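Local coordinates for protein intradiol ring-cleavage dioxygenase (Streptomyces sp. SirexAA-E, PDB 4ILV) that probably cleaves catechol-type aromatic rings between their two hydroxyl groups, using a bound iron(III) ion, in a secreted enzyme fused to a carbohydrate-binding module, at residues Asp34-Gln39 against Pro141-Gln146; Pro61-Thr66 against Thr118-Leu123; Gly69-Arg74 against Phe182-Ala187; Phe86-Thr91 against Arg129-Lys134. All coordinates share one frame; numbering follows the deposited sequence.

Interaction 1. Residues Asp34-Gln39 against Pro141-Gln146; sequences DPTPDQ and PVLTTQ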
loop_
_atom_site.group_PDB
_atom_site.type_symbol
_atom_site.label_atom_id
_atom_site.label_comp_id
_atom_site.label_asym_id
_atom_site.label_seq_id
_atom_site.Cartn_x
_atom_site.Cartn_y
_atom_site.Cartn_z
ATOM N N ASP A 34 -6.455 13.196 4.260
ATOM C CA ASP A 34 -7.386 13.850 5.171
ATOM C C ASP A 34 -8.702 14.120 4.448
ATOM O O ASP A 34 -8.922 15.239 3.972
ATOM C CB ASP A 34 -6.780 15.165 5.708
ATOM C CG ASP A 34 -7.491 15.691 6.957
ATOM O OD1 ASP A 34 -8.651 15.302 7.209
ATOM O OD2 ASP A 34 -6.870 16.481 7.706
ATOM N N PRO A 35 -9.563 13.087 4.327
ATOM C CA PRO A 35 -9.279 11.681 4.626
ATOM C C PRO A 35 -8.895 10.935 3.360
ATOM O O PRO A 35 -9.327 11.312 2.271
ATOM C CB PRO A 35 -10.610 11.151 5.148
ATOM C CG PRO A 35 -11.624 11.973 4.456
ATOM C CD PRO A 35 -11.009 13.324 4.179
ATOM N N THR A 36 -8.106 9.878 3.515
ATOM C CA THR A 36 -7.578 9.117 2.386
ATOM C C THR A 36 -8.677 8.674 1.419
ATOM O O THR A 36 -9.587 7.953 1.814
ATOM C CB THR A 36 -6.818 7.884 2.891
ATOM O OG1 THR A 36 -5.841 8.297 3.858
ATOM C CG2 THR A 36 -6.132 7.146 1.724
ATOM N N PRO A 37 -8.603 9.133 0.154
ATOM C CA PRO A 37 -9.620 8.801 -0.849
ATOM C C PRO A 37 -9.657 7.306 -1.128
ATOM O O PRO A 37 -8.630 6.633 -1.028
ATOM C CB PRO A 37 -9.137 9.547 -2.094
ATOM C CG PRO A 37 -8.273 10.630 -1.584
ATOM C CD PRO A 37 -7.611 10.089 -0.362
ATOM N N ASP A 38 -10.828 6.791 -1.489
ATOM C CA ASP A 38 -10.943 5.375 -1.824
ATOM C C ASP A 38 -10.791 5.157 -3.328
ATOM O O ASP A 38 -10.976 6.078 -4.119
ATOM C CB ASP A 38 -12.280 4.805 -1.343
ATOM C CG ASP A 38 -13.470 5.508 -1.952
ATOM O OD1 ASP A 38 -13.775 6.646 -1.533
ATOM O OD2 ASP A 38 -14.097 4.920 -2.854
ATOM N N GLN A 39 -10.442 3.934 -3.713
ATOM C CA GLN A 39 -10.348 3.561 -5.122
ATOM C C GLN A 39 -10.803 2.120 -5.293
ATOM O O GLN A 39 -11.013 1.401 -4.315
ATOM C CB GLN A 39 -8.923 3.734 -5.654
ATOM C CG GLN A 39 -8.473 5.176 -5.734
ATOM C CD GLN A 39 -7.403 5.409 -6.771
ATOM O OE1 GLN A 39 -6.550 4.554 -7.007
ATOM N NE2 GLN A 39 -7.446 6.576 -7.409
ATOM N N PRO A 141 -16.285 0.179 8.590
ATOM C CA PRO A 141 -16.213 -0.269 7.193
ATOM C C PRO A 141 -14.788 -0.285 6.636
ATOM O O PRO A 141 -13.903 0.412 7.123
ATOM C CB PRO A 141 -17.072 0.760 6.444
ATOM C CG PRO A 141 -17.351 1.869 7.443
ATOM C CD PRO A 141 -17.304 1.223 8.778
ATOM N N VAL A 142 -14.565 -1.111 5.624
ATOM C CA VAL A 142 -13.254 -1.209 5.005
ATOM C C VAL A 142 -13.070 -0.090 3.989
ATOM O O VAL A 142 -13.946 0.152 3.160
ATOM C CB VAL A 142 -13.078 -2.559 4.282
ATOM C CG1 VAL A 142 -11.794 -2.566 3.477
ATOM C CG2 VAL A 142 -13.093 -3.700 5.277
ATOM N N LEU A 143 -11.942 0.607 4.064
ATOM C CA LEU A 143 -11.544 1.518 2.997
ATOM C C LEU A 143 -10.667 0.778 1.977
ATOM O O LEU A 143 -9.623 0.239 2.342
ATOM C CB LEU A 143 -10.758 2.699 3.559
ATOM C CG LEU A 143 -10.174 3.616 2.477
ATOM C CD1 LEU A 143 -11.266 4.545 1.965
ATOM C CD2 LEU A 143 -8.961 4.407 2.966
ATOM N N THR A 144 -11.085 0.756 0.711
ATOM C CA THR A 144 -10.267 0.181 -0.361
ATOM C C THR A 144 -9.622 1.292 -1.167
ATOM O O THR A 144 -10.307 2.216 -1.622
ATOM C CB THR A 144 -11.113 -0.676 -1.315
ATOM O OG1 THR A 144 -11.689 -1.765 -0.586
ATOM C CG2 THR A 144 -10.255 -1.225 -2.475
ATOM N N THR A 145 -8.311 1.211 -1.356
ATOM C CA THR A 145 -7.616 2.291 -2.047
ATOM C C THR A 145 -6.294 1.842 -2.649
ATOM O O THR A 145 -5.961 0.659 -2.627
ATOM C CB THR A 145 -7.436 3.526 -1.104
ATOM O OG1 THR A 145 -6.967 4.650 -1.846
ATOM C CG2 THR A 145 -6.469 3.232 0.033
ATOM N N GLN A 146 -5.546 2.786 -3.207
ATOM C CA GLN A 146 -4.253 2.476 -3.803
ATOM C C GLN A 146 -3.204 3.532 -3.464
ATOM O O GLN A 146 -3.544 4.675 -3.150
ATOM C CB GLN A 146 -4.391 2.398 -5.324
ATOM C CG GLN A 146 -5.408 1.392 -5.788
ATOM C CD GLN A 146 -5.527 1.340 -7.294
ATOM O OE1 GLN A 146 -4.572 1.642 -8.018
ATOM N NE2 GLN A 146 -6.701 0.948 -7.779
#
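Gln39 OE1 stands over one face of the Gln146 carboxamide, 3.4 Å from Gln146 CD, the two amide planes 79° apart. No hydrogen bond joins the two amides: Gln39 OE1 bonds to Tyr148 and NE2 to the carbonyl of Leu160, while Gln146 OE1 is held by Arg127. The bonds that do cross involve the backbone. Gln39 N donates to Thr144 O at 2.7 Å, and Thr145 OG1 donates to Pro37 O, also at 2.7 Å. With OG1 of Thr145 anti to its own backbone N (chi1 -170°), the hydroxyl swings out to the Pro37 carbonyl, and CG2 faces Thr36. Replacing Thr145 with a valine would probably leave the Pro37 carbonyl without this donor and let the incoming loop shift. Beside these bonds Leu143 spreads its two methyls, CD1 against Asp38 CB at 3.5 Å and CD2 against Thr36 CB at 4.1 Å. Residues 34-39, the first modelled residues, form an irregular segment crossing strand 143-148, an edge strand of its antiparallel sheet beside 130-136. Gln146 packs on His130 and His132 of the iron site, so the contact adjoins that site. Thr36 bonds to Val183 of strand 175-183, and the segment bridges both sheets.

Interaction 2. Residues Pro61-Thr66 against Thr118-Leu123; sequences PGVPLT and TIVPGL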
loop_
_atom_site.group_PDB
_atom_site.type_symbol
_atom_site.label_atom_id
_atom_site.label_comp_id
_atom_site.label_asym_id
_atom_site.label_seq_id
_atom_site.Cartn_x
_atom_site.Cartn_y
_atom_site.Cartn_z
ATOM N N PRO A 61 13.693 -10.929 -6.525
ATOM C CA PRO A 61 14.139 -9.989 -7.565
ATOM C C PRO A 61 13.347 -8.670 -7.520
ATOM O O PRO A 61 12.152 -8.677 -7.209
ATOM C CB PRO A 61 13.847 -10.733 -8.863
ATOM C CG PRO A 61 12.749 -11.690 -8.504
ATOM C CD PRO A 61 13.024 -12.111 -7.089
ATOM N N GLY A 62 14.020 -7.556 -7.809
ATOM C CA GLY A 62 13.353 -6.270 -7.874
ATOM C C GLY A 62 14.073 -5.221 -7.063
ATOM O O GLY A 62 15.030 -5.521 -6.353
ATOM N N VAL A 63 13.611 -3.981 -7.183
ATOM C CA VAL A 63 14.178 -2.871 -6.442
ATOM C C VAL A 63 13.567 -2.815 -5.039
ATOM O O VAL A 63 12.352 -2.642 -4.897
ATOM C CB VAL A 63 13.922 -1.541 -7.180
ATOM C CG1 VAL A 63 14.467 -0.377 -6.371
ATOM C CG2 VAL A 63 14.560 -1.582 -8.603
ATOM N N PRO A 64 14.402 -2.995 -3.997
ATOM C CA PRO A 64 13.886 -2.983 -2.621
ATOM C C PRO A 64 13.093 -1.712 -2.347
ATOM O O PRO A 64 13.500 -0.626 -2.769
ATOM C CB PRO A 64 15.157 -2.996 -1.761
ATOM C CG PRO A 64 16.181 -3.676 -2.631
ATOM C CD PRO A 64 15.851 -3.265 -4.047
ATOM N N LEU A 65 11.979 -1.863 -1.648
ATOM C CA LEU A 65 11.128 -0.756 -1.284
ATOM C C LEU A 65 10.574 -1.043 0.098
ATOM O O LEU A 65 9.983 -2.099 0.319
ATOM C CB LEU A 65 9.961 -0.625 -2.272
ATOM C CG LEU A 65 8.862 0.386 -1.886
ATOM C CD1 LEU A 65 9.458 1.792 -1.901
ATOM C CD2 LEU A 65 7.666 0.283 -2.838
ATOM N N THR A 66 10.798 -0.127 1.037
ATOM C CA THR A 66 10.059 -0.154 2.303
ATOM C C THR A 66 9.120 1.052 2.327
ATOM O O THR A 66 9.536 2.180 2.064
ATOM C CB THR A 66 10.977 -0.115 3.530
ATOM O OG1 THR A 66 11.712 -1.338 3.617
ATOM C CG2 THR A 66 10.150 0.046 4.819
ATOM N N THR A 118 8.950 -4.534 0.763
ATOM C CA THR A 118 8.496 -5.145 -0.487
ATOM C C THR A 118 9.490 -4.817 -1.601
ATOM O O THR A 118 10.633 -4.480 -1.314
ATOM C CB THR A 118 7.036 -4.673 -0.810
ATOM O OG1 THR A 118 6.524 -5.368 -1.950
ATOM C CG2 THR A 118 6.962 -3.148 -1.039
ATOM N N ILE A 119 9.095 -4.957 -2.865
ATOM C CA ILE A 119 9.912 -4.407 -3.956
ATOM C C ILE A 119 9.033 -3.479 -4.775
ATOM O O ILE A 119 7.814 -3.516 -4.649
ATOM C CB ILE A 119 10.603 -5.505 -4.865
ATOM C CG1 ILE A 119 9.642 -6.633 -5.227
ATOM C CG2 ILE A 119 11.787 -6.131 -4.129
ATOM C CD1 ILE A 119 8.617 -6.292 -6.300
ATOM N N VAL A 120 9.640 -2.647 -5.605
ATOM C CA VAL A 120 8.860 -1.717 -6.407
ATOM C C VAL A 120 8.033 -2.549 -7.378
ATOM O O VAL A 120 8.595 -3.346 -8.123
ATOM C CB VAL A 120 9.790 -0.758 -7.168
ATOM C CG1 VAL A 120 9.002 0.160 -8.082
ATOM C CG2 VAL A 120 10.633 0.071 -6.170
ATOM N N PRO A 121 6.694 -2.406 -7.347
ATOM C CA PRO A 121 5.902 -3.223 -8.279
ATOM C C PRO A 121 6.176 -2.857 -9.736
ATOM O O PRO A 121 6.427 -1.694 -10.059
ATOM C CB PRO A 121 4.456 -2.899 -7.911
ATOM C CG PRO A 121 4.526 -1.515 -7.234
ATOM C CD PRO A 121 5.862 -1.511 -6.523
ATOM N N GLY A 122 6.132 -3.859 -10.604
ATOM C CA GLY A 122 6.338 -3.640 -12.020
ATOM C C GLY A 122 5.088 -3.119 -12.714
ATOM O O GLY A 122 3.967 -3.257 -12.208
ATOM N N LEU A 123 5.288 -2.502 -13.876
ATOM C CA LEU A 123 4.178 -2.042 -14.702
ATOM C C LEU A 123 3.501 -3.190 -15.463
ATOM O O LEU A 123 4.163 -4.152 -15.884
ATOM C CB LEU A 123 4.671 -1.020 -15.715
ATOM C CG LEU A 123 5.174 0.320 -15.200
ATOM C CD1 LEU A 123 5.560 1.168 -16.405
ATOM C CD2 LEU A 123 4.108 1.003 -14.369
HETATM O O HOH W 1 11.241 -3.740 -8.767
#
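Val63 and Val120 lie side by side, and the Val120 torsion decides which methyl touches: CG2 stands anti to its own carbonyl carbon, beside the backbone N, and lies 3.8 Å from Val63 CB. In Thr118 it is CG2 that sits between the backbone N and the carbonyl carbon (chi1 -174° for OG1), which sets this methyl 3.9 Å from Leu65 CD2 and sends the hydroxyl to Gln88. Alongside, the backbones pair as a short antiparallel ladder. Leu65 and Thr118 form a hydrogen-bonded pair: Thr118 N gives a nearly axial bond to Leu65 O at 2.7 Å, whereas Leu65 N approaches Thr118 O from well above the carbonyl plane, at 3.0 Å. Pro64, which has no N-H, faces Ile119 in the non-hydrogen-bonded pair. One step on, Val120 N donates in the carbonyl plane to Val63 O at 2.8 Å. Where the strands part, a water accepts from Val63 N and donates to Val120 O. At Gly62 a side chain would run into Ile119 CB, and the backbone angles also suit a residue without one. The ladder joins strand 64-72 to 113-119, an edge strand of the mixed sheet. On the opposite flank of 64-72 runs strand 175-183, whose Arg176 packs on Val63, Leu65 and Val120, while Leu65 and Pro121 touch Ile131 of strand 130-136 in the other sheet.

Interaction 3. Residues Gly69-Arg74 against Phe182-Ala187; sequences GYVFGR and FVLDVA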
loop_
_atom_site.group_PDB
_atom_site.type_symbol
_atom_site.label_atom_id
_atom_site.label_comp_id
_atom_site.label_asym_id
_atom_site.label_seq_id
_atom_site.Cartn_x
_atom_site.Cartn_y
_atom_site.Cartn_z
ATOM N N GLY A 69 4.572 4.641 7.565
ATOM C CA GLY A 69 3.805 5.822 7.919
ATOM C C GLY A 69 2.905 5.553 9.110
ATOM O O GLY A 69 3.164 4.649 9.902
ATOM N N TYR A 70 1.826 6.320 9.220
ATOM C CA TYR A 70 0.896 6.181 10.331
ATOM C C TYR A 70 -0.536 6.167 9.829
ATOM O O TYR A 70 -0.819 6.599 8.709
ATOM C CB TYR A 70 1.067 7.346 11.320
ATOM C CG TYR A 70 2.464 7.484 11.880
ATOM C CD1 TYR A 70 2.800 6.925 13.106
ATOM C CD2 TYR A 70 3.443 8.190 11.190
ATOM C CE1 TYR A 70 4.083 7.051 13.624
ATOM C CE2 TYR A 70 4.731 8.330 11.707
ATOM C CZ TYR A 70 5.042 7.756 12.917
ATOM O OH TYR A 70 6.317 7.884 13.421
ATOM N N VAL A 71 -1.443 5.668 10.663
ATOM C CA VAL A 71 -2.861 5.788 10.387
ATOM C C VAL A 71 -3.460 6.766 11.406
ATOM O O VAL A 71 -3.390 6.521 12.606
ATOM C CB VAL A 71 -3.579 4.422 10.492
ATOM C CG1 VAL A 71 -5.079 4.589 10.259
ATOM C CG2 VAL A 71 -2.971 3.399 9.494
ATOM N N PHE A 72 -4.037 7.869 10.934
ATOM C CA PHE A 72 -4.660 8.837 11.842
ATOM C C PHE A 72 -6.164 8.766 11.707
ATOM O O PHE A 72 -6.674 8.313 10.684
ATOM C CB PHE A 72 -4.195 10.262 11.534
ATOM C CG PHE A 72 -2.722 10.488 11.773
ATOM C CD1 PHE A 72 -2.243 10.738 13.056
ATOM C CD2 PHE A 72 -1.817 10.441 10.719
ATOM C CE1 PHE A 72 -0.880 10.942 13.284
ATOM C CE2 PHE A 72 -0.456 10.649 10.928
ATOM C CZ PHE A 72 0.019 10.901 12.209
ATOM N N GLY A 73 -6.868 9.203 12.749
ATOM C CA GLY A 73 -8.303 9.375 12.685
ATOM C C GLY A 73 -8.652 10.836 12.491
ATOM O O GLY A 73 -7.791 11.634 12.136
ATOM N N ARG A 74 -9.911 11.182 12.756
ATOM C CA ARG A 74 -10.451 12.514 12.485
ATOM C C ARG A 74 -9.778 13.651 13.250
ATOM O O ARG A 74 -9.855 14.810 12.835
ATOM C CB ARG A 74 -11.955 12.554 12.799
ATOM C CG ARG A 74 -12.868 12.072 11.682
ATOM C CD ARG A 74 -14.325 12.460 11.954
ATOM N NE ARG A 74 -15.258 11.377 11.629
ATOM C CZ ARG A 74 -16.584 11.483 11.666
ATOM N NH1 ARG A 74 -17.154 12.637 11.997
ATOM N NH2 ARG A 74 -17.345 10.438 11.359
ATOM N N PHE A 182 -2.181 7.485 6.328
ATOM C CA PHE A 182 -3.614 7.339 6.089
ATOM C C PHE A 182 -4.374 8.230 7.068
ATOM O O PHE A 182 -3.957 8.402 8.217
ATOM C CB PHE A 182 -4.079 5.899 6.308
ATOM C CG PHE A 182 -3.459 4.896 5.363
ATOM C CD1 PHE A 182 -2.182 4.407 5.585
ATOM C CD2 PHE A 182 -4.176 4.417 4.277
ATOM C CE1 PHE A 182 -1.622 3.464 4.721
ATOM C CE2 PHE A 182 -3.617 3.471 3.409
ATOM C CZ PHE A 182 -2.343 3.003 3.632
ATOM N N VAL A 183 -5.487 8.791 6.608
ATOM C CA VAL A 183 -6.434 9.453 7.498
ATOM C C VAL A 183 -7.794 8.807 7.252
ATOM O O VAL A 183 -8.325 8.876 6.146
ATOM C CB VAL A 183 -6.499 10.952 7.224
ATOM C CG1 VAL A 183 -7.540 11.617 8.133
ATOM C CG2 VAL A 183 -5.143 11.570 7.459
ATOM N N LEU A 184 -8.319 8.127 8.266
ATOM C CA LEU A 184 -9.593 7.438 8.162
ATOM C C LEU A 184 -10.694 8.222 8.869
ATOM O O LEU A 184 -10.443 8.904 9.864
ATOM C CB LEU A 184 -9.501 6.057 8.801
ATOM C CG LEU A 184 -8.387 5.145 8.303
ATOM C CD1 LEU A 184 -8.451 3.813 9.040
ATOM C CD2 LEU A 184 -8.496 4.954 6.809
ATOM N N ASP A 185 -11.915 8.078 8.369
ATOM C CA ASP A 185 -13.079 8.751 8.933
ATOM C C ASP A 185 -13.523 8.073 10.239
ATOM O O ASP A 185 -14.528 7.358 10.280
ATOM C CB ASP A 185 -14.212 8.769 7.905
ATOM C CG ASP A 185 -15.347 9.686 8.299
ATOM O OD1 ASP A 185 -16.483 9.456 7.829
ATOM O OD2 ASP A 185 -15.096 10.642 9.069
ATOM N N VAL A 186 -12.751 8.315 11.299
ATOM C CA VAL A 186 -12.981 7.738 12.619
ATOM C C VAL A 186 -12.933 8.845 13.662
ATOM O O VAL A 186 -11.890 9.465 13.867
ATOM C CB VAL A 186 -11.898 6.691 12.957
ATOM C CG1 VAL A 186 -12.027 6.220 14.399
ATOM C CG2 VAL A 186 -11.955 5.525 11.978
ATOM N N ALA A 187 -14.055 9.066 14.346
ATOM C CA ALA A 187 -14.183 10.166 15.304
ATOM C C ALA A 187 -13.247 10.035 16.502
ATOM O O ALA A 187 -13.055 8.942 17.043
ATOM C CB ALA A 187 -15.630 10.290 15.768
#
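Val71 packs against two residues at the buried end of this contact: its CG1 meets Leu184 CD1 at 3.7 Å, and its CG2 lies 4.1 Å from Phe182 CD1, slanting toward that ring. With CG1 anti to the backbone N (chi1 177°), the valine spreads one methyl toward each partner. Phe182 is held further by edge-to-face contacts with Phe180 and Phe114. The backbones beside them run parallel. Phe182 N donates to Tyr70 O, Phe72 N gives an almost straight bond (176°) to Phe182 O at 2.8 Å, and Leu184 N donates to Phe72 O. On the other face of the sheet Phe72 and Val183 touch more lightly, CB to CG2 at 4.4 Å.

Beyond Gly73 the contact turns outward to solvent. Gly73 has no side chain; a CB there would strike Val186 O, and its absence lets the backbones come close, Arg74 N donating to that same oxygen at 2.8 Å. Asp185 is the centre of an inverse gamma turn, closed by Val186 N bonding to Leu184 O. Asp185 OD2 comes over one face of the Arg74 guanidinium, 2.7 Å from NE in a salt bridge, the two flat groups 23° apart, while Ala187 CB lies over the opposite face. The arginine is poorly ordered, so its exact pose deserves caution.

The chemistry divides in two: apolar packing and parallel backbone bonds join strands 64-72 and 175-183, whereas their exposed continuations meet through a backbone bond and a surface ion pair that is probably weakened by water.

Interaction 4. Residues Phe86-Thr91 against Arg129-Lys134; sequences FWQADT and RHIHVK. With FE (Fe (III) ion), chain C.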
loop_
_atom_site.group_PDB
_atom_site.type_symbol
_atom_site.label_atom_id
_atom_site.label_comp_id
_atom_site.label_asym_id
_atom_site.label_seq_id
_atom_site.Cartn_x
_atom_site.Cartn_y
_atom_site.Cartn_z
ATOM N N PHE A 86 -2.260 -5.385 2.256
ATOM C CA PHE A 86 -1.601 -4.928 1.034
ATOM C C PHE A 86 -1.545 -6.032 -0.024
ATOM O O PHE A 86 -1.381 -7.206 0.304
ATOM C CB PHE A 86 -0.165 -4.495 1.342
ATOM C CG PHE A 86 -0.046 -3.226 2.161
ATOM C CD1 PHE A 86 -0.076 -1.991 1.541
ATOM C CD2 PHE A 86 0.155 -3.277 3.530
ATOM C CE1 PHE A 86 0.076 -0.827 2.268
ATOM C CE2 PHE A 86 0.309 -2.115 4.275
ATOM C CZ PHE A 86 0.266 -0.891 3.648
ATOM N N TRP A 87 -1.696 -5.663 -1.289
ATOM C CA TRP A 87 -1.336 -6.573 -2.374
ATOM C C TRP A 87 -0.819 -5.773 -3.578
ATOM O O TRP A 87 -1.091 -4.573 -3.688
ATOM C CB TRP A 87 -2.488 -7.532 -2.733
ATOM C CG TRP A 87 -3.649 -6.907 -3.440
ATOM C CD1 TRP A 87 -3.950 -7.011 -4.775
ATOM C CD2 TRP A 87 -4.684 -6.104 -2.858
ATOM N NE1 TRP A 87 -5.094 -6.311 -5.056
ATOM C CE2 TRP A 87 -5.569 -5.748 -3.900
ATOM C CE3 TRP A 87 -4.935 -5.633 -1.565
ATOM C CZ2 TRP A 87 -6.690 -4.943 -3.688
ATOM C CZ3 TRP A 87 -6.054 -4.831 -1.355
ATOM C CH2 TRP A 87 -6.916 -4.497 -2.412
ATOM N N GLN A 88 -0.061 -6.425 -4.460
ATOM C CA GLN A 88 0.638 -5.713 -5.532
ATOM C C GLN A 88 1.225 -6.677 -6.538
ATOM O O GLN A 88 1.343 -7.870 -6.263
ATOM C CB GLN A 88 1.806 -4.907 -4.964
ATOM C CG GLN A 88 2.938 -5.809 -4.426
ATOM C CD GLN A 88 4.197 -5.052 -4.077
ATOM O OE1 GLN A 88 4.319 -4.489 -2.987
ATOM N NE2 GLN A 88 5.151 -5.034 -5.000
ATOM N N ALA A 89 1.636 -6.147 -7.684
ATOM C CA ALA A 89 2.328 -6.965 -8.680
ATOM C C ALA A 89 3.782 -7.158 -8.285
ATOM O O ALA A 89 4.332 -6.363 -7.513
ATOM C CB ALA A 89 2.241 -6.311 -10.053
ATOM N N ASP A 90 4.409 -8.207 -8.823
ATOM C CA ASP A 90 5.833 -8.431 -8.612
ATOM C C ASP A 90 6.637 -7.495 -9.509
ATOM O O ASP A 90 6.058 -6.624 -10.160
ATOM C CB ASP A 90 6.214 -9.918 -8.797
ATOM C CG ASP A 90 6.016 -10.432 -10.224
ATOM O OD1 ASP A 90 5.870 -9.631 -11.181
ATOM O OD2 ASP A 90 6.024 -11.679 -10.376
ATOM N N THR A 91 7.958 -7.643 -9.530
ATOM C CA THR A 91 8.801 -6.721 -10.300
ATOM C C THR A 91 8.495 -6.753 -11.800
ATOM O O THR A 91 8.798 -5.811 -12.528
ATOM C CB THR A 91 10.299 -6.974 -10.072
ATOM O OG1 THR A 91 11.041 -5.873 -10.593
ATOM C CG2 THR A 91 10.768 -8.283 -10.771
ATOM N N ARG A 129 2.132 2.720 -12.006
ATOM C CA ARG A 129 2.644 1.904 -10.916
ATOM C C ARG A 129 1.846 2.136 -9.612
ATOM O O ARG A 129 1.561 3.283 -9.248
ATOM C CB ARG A 129 4.117 2.239 -10.707
ATOM C CG ARG A 129 4.890 1.123 -10.070
ATOM C CD ARG A 129 6.344 1.493 -9.897
ATOM N NE ARG A 129 6.926 2.035 -11.118
ATOM C CZ ARG A 129 7.457 1.321 -12.103
ATOM N NH1 ARG A 129 7.488 -0.013 -12.049
ATOM N NH2 ARG A 129 7.960 1.959 -13.150
ATOM N N HIS A 130 1.507 1.063 -8.896
ATOM C CA HIS A 130 0.693 1.198 -7.682
ATOM C C HIS A 130 0.803 0.010 -6.738
ATOM O O HIS A 130 1.125 -1.093 -7.144
ATOM C CB HIS A 130 -0.790 1.370 -8.051
ATOM C CG HIS A 130 -1.352 0.206 -8.816
ATOM N ND1 HIS A 130 -1.082 -0.000 -10.152
ATOM C CD2 HIS A 130 -2.134 -0.830 -8.425
ATOM C CE1 HIS A 130 -1.682 -1.110 -10.554
ATOM N NE2 HIS A 130 -2.328 -1.633 -9.527
ATOM N N ILE A 131 0.474 0.249 -5.474
ATOM C CA ILE A 131 0.312 -0.811 -4.490
ATOM C C ILE A 131 -1.120 -0.748 -3.966
ATOM O O ILE A 131 -1.600 0.330 -3.606
ATOM C CB ILE A 131 1.282 -0.606 -3.312
ATOM C CG1 ILE A 131 2.719 -0.853 -3.766
ATOM C CG2 ILE A 131 0.929 -1.533 -2.156
ATOM C CD1 ILE A 131 3.754 -0.491 -2.684
ATOM N N HIS A 132 -1.811 -1.887 -3.916
ATOM C CA HIS A 132 -3.179 -1.887 -3.417
ATOM C C HIS A 132 -3.217 -2.012 -1.896
ATOM O O HIS A 132 -2.377 -2.679 -1.311
ATOM C CB HIS A 132 -3.968 -3.048 -4.003
ATOM C CG HIS A 132 -4.223 -2.944 -5.473
ATOM N ND1 HIS A 132 -5.327 -2.303 -5.990
ATOM C CD2 HIS A 132 -3.538 -3.436 -6.536
ATOM C CE1 HIS A 132 -5.301 -2.385 -7.311
ATOM N NE2 HIS A 132 -4.221 -3.056 -7.665
ATOM N N VAL A 133 -4.209 -1.393 -1.264
ATOM C CA VAL A 133 -4.368 -1.523 0.180
ATOM C C VAL A 133 -5.832 -1.413 0.619
ATOM O O VAL A 133 -6.600 -0.575 0.117
ATOM C CB VAL A 133 -3.477 -0.501 0.952
ATOM C CG1 VAL A 133 -3.870 0.951 0.608
ATOM C CG2 VAL A 133 -3.550 -0.737 2.477
ATOM N N LYS A 134 -6.223 -2.285 1.543
ATOM C CA LYS A 134 -7.495 -2.140 2.248
ATOM C C LYS A 134 -7.203 -1.803 3.709
ATOM O O LYS A 134 -6.414 -2.493 4.347
ATOM C CB LYS A 134 -8.311 -3.430 2.178
ATOM C CG LYS A 134 -8.945 -3.678 0.828
ATOM C CD LYS A 134 -9.588 -5.041 0.780
ATOM C CE LYS A 134 -10.215 -5.289 -0.573
ATOM N NZ LYS A 134 -11.511 -4.567 -0.693
HETATM FE FE FE C . -3.441 -3.466 -9.745
HETATM O O HOH W 2 0.540 -3.570 -8.579
#
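Stacking dominates: the five-membered ring of Trp87 and the imidazole of His132 form an offset stack, planes 8° apart and centroids 4.4 Å apart. Trp87 CG lies between the backbone N and the carbonyl carbon (chi1 72°), which turns the indole back toward the His132 ring. Lys134 CG comes to the indole edge, 3.8 Å from CZ3. On the other side of the sheet Val133 CG2 sits over one face of the Phe86 ring, 3.6 Å from CE1. With an alanine in place of Trp87 the imidazole loses its stacking partner, and this iron ligand would probably be freer to turn.

In the backbone, His132 N donates to Trp87 O at 2.8 Å, nearly in line with the C=O bond, while Trp87 N bonds to His132 O from above its carbonyl plane. Past the ladder, a water accepts from Ala89 N and donates to His130 O.

The iron(III) ion is bound by His130 NE2 at 2.2 Å and His132 NE2 at 2.3 Å, with Tyr95 and Tyr124 as further ligands. Two histidines and two tyrosines around ferric iron are the signature of intradiol dioxygenases, and Trp87 backs His132 as a second-shell residue.

From the N terminus, residues 34-39 open a loop of about a hundred residues, which interaction 1 closes at strand 143-148. Residues 61-66 and 69-74 follow on one strand: the first closes at 118-123 in interaction 2, the second only at 182-187 in interaction 3. Interaction 4 falls wholly within the loops of interactions 1 and 3 but crosses interaction 2, which itself lies within interaction 1. Interactions 1 and 3 cross, as do 2 and 3. Interactions 2 and 3 pair strand 64-72 with its two neighbours in the mixed sheet, interaction 4 pairs strands 83-87 and 130-136 of the antiparallel sheet that carries the iron-binding histidines, and interaction 1 ties residues 34-39 to its edge.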